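Long-range contacts in SAHS4 (PDB 5Z4G), which is a secreted heat-soluble tardigrade protein that binds zinc and probably acts as a molecular shield when water is scarce: residues 20-24 and 112-117; 72-76 and 88-93. All blocks are in the same frame, centred on the assembly; numbering follows the deposited sequence. Where two conformers were deposited one is given.

The chain enters with residues 20-24, the segment that leads into strand 26-30, and contact 1 closes the larger loop when the tight turn between strands 104-113 and 116-123 comes back to this entry segment. Contact 2 lies wholly within that span: it joins strands 74-79 and 86-91 as a hairpin, with a zinc site on one face, and closes a much shorter loop of 11 residues. They touch where Trp24 CH2 packs on Tyr74 and Met93 and where Lys22 meets Tyr74, while Met93 also reaches Glu112. Together they bring the N-terminal loop up against the zinc-bearing hairpin and the 112-117 turn, both of which belong to the same antiparallel sheet.

Contact 1. Residues 20-24 and 112-117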
loop_
_atom_site.group_PDB
_atom_site.type_symbol
_atom_site.label_atom_id
_atom_site.label_comp_id
_atom_site.label_asym_id
_atom_site.label_seq_id
_atom_site.Cartn_x
_atom_site.Cartn_y
_atom_site.Cartn_z
ATOM N N THR A 20 -3.558 -22.550 -1.367
ATOM C CA THR A 20 -3.175 -21.188 -0.963
ATOM C C THR A 20 -4.076 -20.157 -1.616
ATOM O O THR A 20 -4.428 -20.281 -2.782
ATOM C CB THR A 20 -1.696 -20.861 -1.302
ATOM O OG1 THR A 20 -1.432 -21.156 -2.680
ATOM C CG2 THR A 20 -0.724 -21.650 -0.416
ATOM N N GLY A 21 -4.449 -19.135 -0.851
ATOM C CA GLY A 21 -5.185 -17.993 -1.382
ATOM C C GLY A 21 -4.361 -16.738 -1.216
ATOM O O GLY A 21 -3.683 -16.566 -0.199
ATOM N N LYS A 22 -4.413 -15.867 -2.222
ATOM C CA LYS A 22 -3.783 -14.542 -2.163
ATOM C C LYS A 22 -4.854 -13.515 -2.549
ATOM O O LYS A 22 -4.857 -12.973 -3.678
ATOM C CB LYS A 22 -2.547 -14.493 -3.068
ATOM C CG LYS A 22 -1.456 -15.453 -2.626
ATOM C CD LYS A 22 -0.294 -15.544 -3.599
ATOM C CE LYS A 22 0.566 -16.775 -3.315
ATOM N NZ LYS A 22 0.910 -17.026 -1.883
ATOM N N PRO A 23 -5.795 -13.253 -1.618
ATOM C CA PRO A 23 -7.004 -12.494 -1.991
ATOM C C PRO A 23 -6.747 -11.008 -2.244
ATOM O O PRO A 23 -7.633 -10.307 -2.719
ATOM C CB PRO A 23 -7.928 -12.684 -0.777
ATOM C CG PRO A 23 -6.992 -12.956 0.364
ATOM C CD PRO A 23 -5.833 -13.700 -0.210
ATOM N N TRP A 24 -5.540 -10.543 -1.923
ATOM C CA TRP A 24 -5.110 -9.175 -2.226
ATOM C C TRP A 24 -4.765 -8.974 -3.708
ATOM O O TRP A 24 -4.652 -7.836 -4.162
ATOM C CB TRP A 24 -3.925 -8.762 -1.331
ATOM C CG TRP A 24 -2.888 -9.812 -1.199
ATOM C CD1 TRP A 24 -2.835 -10.791 -0.239
ATOM C CD2 TRP A 24 -1.745 -10.012 -2.047
ATOM N NE1 TRP A 24 -1.738 -11.591 -0.438
ATOM C CE2 TRP A 24 -1.038 -11.129 -1.529
ATOM C CE3 TRP A 24 -1.235 -9.341 -3.175
ATOM C CZ2 TRP A 24 0.135 -11.616 -2.120
ATOM C CZ3 TRP A 24 -0.056 -9.811 -3.760
ATOM C CH2 TRP A 24 0.616 -10.944 -3.232
ATOM N N GLU A 112 4.541 -12.598 3.242
ATOM C CA GLU A 112 3.189 -13.109 3.426
ATOM C C GLU A 112 3.022 -13.763 4.778
ATOM O O GLU A 112 3.942 -14.422 5.268
ATOM C CB GLU A 112 2.852 -14.113 2.332
ATOM C CG GLU A 112 2.866 -13.515 0.937
ATOM C CD GLU A 112 2.638 -14.554 -0.131
ATOM O OE1 GLU A 112 3.614 -15.223 -0.528
ATOM O OE2 GLU A 112 1.482 -14.694 -0.586
ATOM N N ASP A 113 1.856 -13.558 5.384
ATOM C CA ASP A 113 1.466 -14.307 6.562
ATOM C C ASP A 113 0.107 -14.895 6.231
ATOM O O ASP A 113 -0.920 -14.214 6.316
ATOM C CB ASP A 113 1.415 -13.414 7.804
ATOM C CG ASP A 113 1.058 -14.190 9.074
ATOM O OD1 ASP A 113 0.898 -15.428 9.015
ATOM O OD2 ASP A 113 0.935 -13.556 10.141
ATOM N N GLY A 114 0.120 -16.153 5.807
ATOM C CA GLY A 114 -1.070 -16.775 5.233
ATOM C C GLY A 114 -1.579 -15.960 4.059
ATOM O O GLY A 114 -0.843 -15.692 3.105
ATOM N N GLU A 115 -2.828 -15.519 4.170
ATOM C CA GLU A 115 -3.476 -14.743 3.111
ATOM C C GLU A 115 -3.183 -13.240 3.131
ATOM O O GLU A 115 -3.643 -12.508 2.246
ATOM C CB GLU A 115 -4.985 -14.981 3.150
ATOM C CG GLU A 115 -5.349 -16.400 2.775
ATOM C CD GLU A 115 -6.827 -16.612 2.527
ATOM O OE1 GLU A 115 -7.650 -15.713 2.816
ATOM O OE2 GLU A 115 -7.163 -17.698 2.041
ATOM N N GLN A 116 -2.415 -12.797 4.123
ATOM C CA GLN A 116 -2.126 -11.380 4.328
ATOM C C GLN A 116 -0.782 -10.987 3.716
ATOM O O GLN A 116 0.239 -11.641 3.974
ATOM C CB GLN A 116 -2.139 -11.079 5.828
ATOM C CG GLN A 116 -1.953 -9.620 6.205
ATOM C CD GLN A 116 -1.881 -9.441 7.708
ATOM O OE1 GLN A 116 -0.889 -9.811 8.346
ATOM N NE2 GLN A 116 -2.943 -8.891 8.291
ATOM N N LEU A 117 -0.795 -9.915 2.922
ATOM C CA LEU A 117 0.425 -9.326 2.375
ATOM C C LEU A 117 0.935 -8.304 3.386
ATOM O O LEU A 117 0.161 -7.470 3.867
ATOM C CB LEU A 117 0.132 -8.644 1.028
ATOM C CG LEU A 117 1.303 -7.902 0.379
ATOM C CD1 LEU A 117 2.413 -8.850 -0.050
ATOM C CD2 LEU A 117 0.817 -7.094 -0.817
HETATM O O HOH W 1 -5.230 -19.667 1.974
HETATM O O HOH W 2 -0.993 -17.615 0.201
HETATM O O HOH W 3 -0.744 -13.952 0.839
#
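Trp24 lays its indole against Leu117, whose CB sits 3.6 Å from the centroid of the five-membered ring, almost straight above it; CD2 of the leucine extends the cover to CE3. Lys22 CB lies over the opposite face, sandwiching the ring. With chi1 at 44°, CG is wedged between backbone N and carbonyl carbon, which turns the indole toward Leu117. Glu115 O meets its edge at CD1, and Pro23 CD rests 3.5 Å from the same oxygen. Outward the contact loosens into water. Lys22 bends at its last torsion (chi4 -45°) to place NZ 2.7 Å from Glu112 OE2, on its syn side. One water accepts a hydrogen bond from Trp24 NE1 at 2.9 Å and donates to Glu112 OE2 and Gly114 O; a second joins Gly21 O to Lys22 NZ, and a third links Gly21 N to Glu115 OE2. Replacing Trp24 with an alanine would probably uncover Leu117 and leave the first water without its N-H donor. Tyr65 and Tyr74 also meet the indole. Leu117 and Glu112, flanking the type II' turn from Asp113 to Gln116, thus tie it to the entry segment by an inner CH-pi contact and an outer, hydrated salt bridge, with Pro23 against Glu115.

Contact 2. Residues 72-76 and 88-93; sequences DHYHV and ETSFKM. With ZN (zinc ion), chain C.
Ser90 CB packs over one face of the His75 ring and comes within 3.8 Å of His73 CD2; Trp66 stacks on the His75 ring too. Both histidines give NE2 to the zinc ion at 2.1 Å, and two waters and the carboxylates of Glu68 and Glu71 complete the metal's shell. His73 reaches the metal with chi1 at 60°, its CG between backbone N and carbonyl carbon. A water at the ring edge accepts a hydrogen bond from His75 ND1 at 2.8 Å and lies between Glu88 OE2 and Thr89 O; with the zinc bond, it probably helps to fix the ring's rotation. Between the strands, the bond from Tyr74 N to Phe91 O, 2.8 Å, is returned by Phe91 N to Tyr74 O, and Val76 and Thr89 exchange a second such couple. On the other face Tyr74 CB lies over the Phe91 ring, 3.8 Å from its centroid, the two rings slid apart. Met93 CE makes a CH-pi contact over one Tyr74 face, its SD standing obliquely beside the ring, a Met-aromatic contact, and Val76 CG1 lies 3.6 Å from Thr89 CG2. At the end away from the hairpin's turn Lys92 NZ forms a salt bridge with Asp72 OD2 at 2.8 Å. This is a beta hairpin with zinc ligands on one face and largely aromatic and aliphatic side chains on the other, consistent with the fatty-acid-binding protein barrel.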
loop_
_atom_site.group_PDB
_atom_site.type_symbol
_atom_site.label_atom_id
_atom_site.label_comp_id
_atom_site.label_asym_id
_atom_site.label_seq_id
_atom_site.Cartn_x
_atom_site.Cartn_y
_atom_site.Cartn_z
ATOM N N ASP A 72 8.579 -15.111 -11.488
ATOM C CA ASP A 72 8.850 -15.367 -10.065
ATOM C C ASP A 72 8.667 -14.103 -9.213
ATOM O O ASP A 72 9.024 -14.071 -8.031
ATOM C CB ASP A 72 10.267 -15.938 -9.890
ATOM C CG ASP A 72 11.358 -14.941 -10.269
ATOM O OD1 ASP A 72 11.063 -13.946 -10.965
ATOM O OD2 ASP A 72 12.518 -15.153 -9.863
ATOM N N HIS A 73 8.117 -13.062 -9.831
ATOM C CA HIS A 73 7.877 -11.795 -9.148
ATOM C C HIS A 73 6.413 -11.380 -9.256
ATOM O O HIS A 73 5.675 -11.901 -10.102
ATOM C CB HIS A 73 8.790 -10.690 -9.696
ATOM C CG HIS A 73 8.607 -10.413 -11.157
ATOM N ND1 HIS A 73 9.471 -10.895 -12.115
ATOM C CD2 HIS A 73 7.676 -9.687 -11.817
ATOM C CE1 HIS A 73 9.078 -10.477 -13.304
ATOM N NE2 HIS A 73 7.983 -9.751 -13.154
ATOM N N TYR A 74 6.013 -10.467 -8.373
ATOM C CA TYR A 74 4.698 -9.836 -8.393
ATOM C C TYR A 74 4.817 -8.437 -8.949
ATOM O O TYR A 74 5.890 -7.835 -8.888
ATOM C CB TYR A 74 4.118 -9.754 -6.966
ATOM C CG TYR A 74 3.757 -11.101 -6.408
ATOM C CD1 TYR A 74 4.711 -11.900 -5.769
ATOM C CD2 TYR A 74 2.461 -11.608 -6.561
ATOM C CE1 TYR A 74 4.378 -13.160 -5.293
ATOM C CE2 TYR A 74 2.115 -12.855 -6.074
ATOM C CZ TYR A 74 3.076 -13.629 -5.440
ATOM O OH TYR A 74 2.754 -14.875 -4.956
ATOM N N HIS A 75 3.711 -7.919 -9.474
ATOM C CA HIS A 75 3.634 -6.529 -9.908
ATOM C C HIS A 75 2.645 -5.751 -9.061
ATOM O O HIS A 75 1.635 -6.293 -8.597
ATOM C CB HIS A 75 3.175 -6.458 -11.351
ATOM C CG HIS A 75 4.238 -6.794 -12.346
ATOM N ND1 HIS A 75 5.034 -5.833 -12.931
ATOM C CD2 HIS A 75 4.642 -7.980 -12.857
ATOM C CE1 HIS A 75 5.887 -6.414 -13.755
ATOM N NE2 HIS A 75 5.669 -7.717 -13.730
ATOM N N VAL A 76 2.944 -4.469 -8.887
ATOM C CA VAL A 76 2.058 -3.533 -8.202
ATOM C C VAL A 76 2.013 -2.238 -8.995
ATOM O O VAL A 76 3.030 -1.792 -9.536
ATOM C CB VAL A 76 2.457 -3.291 -6.713
ATOM C CG1 VAL A 76 3.901 -2.797 -6.588
ATOM C CG2 VAL A 76 1.484 -2.335 -6.012
ATOM N N GLU A 88 4.669 2.166 -10.245
ATOM C CA GLU A 88 4.587 0.875 -10.930
ATOM C C GLU A 88 5.914 0.172 -10.755
ATOM O O GLU A 88 6.951 0.682 -11.168
ATOM C CB GLU A 88 4.217 1.052 -12.414
ATOM C CG GLU A 88 4.339 -0.208 -13.262
ATOM C CD GLU A 88 3.210 -0.390 -14.257
ATOM O OE1 GLU A 88 2.654 0.619 -14.748
ATOM O OE2 GLU A 88 2.885 -1.559 -14.555
ATOM N N THR A 89 5.874 -0.988 -10.114
ATOM C CA THR A 89 7.088 -1.739 -9.834
ATOM C C THR A 89 6.815 -3.240 -9.740
ATOM O O THR A 89 5.675 -3.695 -9.885
ATOM C CB THR A 89 7.850 -1.169 -8.596
ATOM O OG1 THR A 89 9.217 -1.594 -8.629
ATOM C CG2 THR A 89 7.216 -1.573 -7.263
ATOM N N SER A 90 7.887 -3.997 -9.530
ATOM C CA SER A 90 7.809 -5.430 -9.324
ATOM C C SER A 90 8.587 -5.768 -8.064
ATOM O O SER A 90 9.480 -5.023 -7.660
ATOM C CB SER A 90 8.376 -6.178 -10.529
ATOM O OG SER A 90 9.678 -5.720 -10.834
ATOM N N PHE A 91 8.221 -6.876 -7.431
ATOM C CA PHE A 91 8.909 -7.311 -6.218
ATOM C C PHE A 91 8.878 -8.823 -6.086
ATOM O O PHE A 91 8.010 -9.497 -6.645
ATOM C CB PHE A 91 8.324 -6.618 -4.961
ATOM C CG PHE A 91 6.871 -6.949 -4.678
ATOM C CD1 PHE A 91 6.521 -8.041 -3.868
ATOM C CD2 PHE A 91 5.846 -6.159 -5.208
ATOM C CE1 PHE A 91 5.179 -8.334 -3.602
ATOM C CE2 PHE A 91 4.511 -6.463 -4.958
ATOM C CZ PHE A 91 4.175 -7.542 -4.144
ATOM N N LYS A 92 9.836 -9.340 -5.333
ATOM C CA LYS A 92 9.875 -10.749 -4.967
ATOM C C LYS A 92 9.744 -10.805 -3.462
ATOM O O LYS A 92 10.359 -9.999 -2.759
ATOM C CB LYS A 92 11.183 -11.408 -5.427
ATOM C CG LYS A 92 11.367 -11.373 -6.937
ATOM C CD LYS A 92 12.617 -12.092 -7.410
ATOM C CE LYS A 92 12.779 -11.882 -8.902
ATOM N NZ LYS A 92 13.849 -12.716 -9.510
ATOM N N MET A 93 8.954 -11.755 -2.968
ATOM C CA MET A 93 8.791 -11.922 -1.519
ATOM C C MET A 93 10.127 -12.097 -0.812
ATOM O O MET A 93 10.976 -12.885 -1.233
ATOM C CB MET A 93 7.869 -13.100 -1.189
ATOM C CG MET A 93 6.461 -12.938 -1.718
ATOM S SD MET A 93 5.589 -11.528 -1.010
ATOM C CE MET A 93 4.098 -11.623 -2.000
HETATM ZN ZN ZN C . 6.790 -9.088 -14.800
HETATM O O HOH W 4 8.119 -13.672 -4.902
HETATM O O HOH W 5 4.293 -3.187 -12.443
HETATM O O HOH W 6 8.427 -7.832 -15.222
HETATM O O HOH W 7 5.904 -8.230 -16.765
#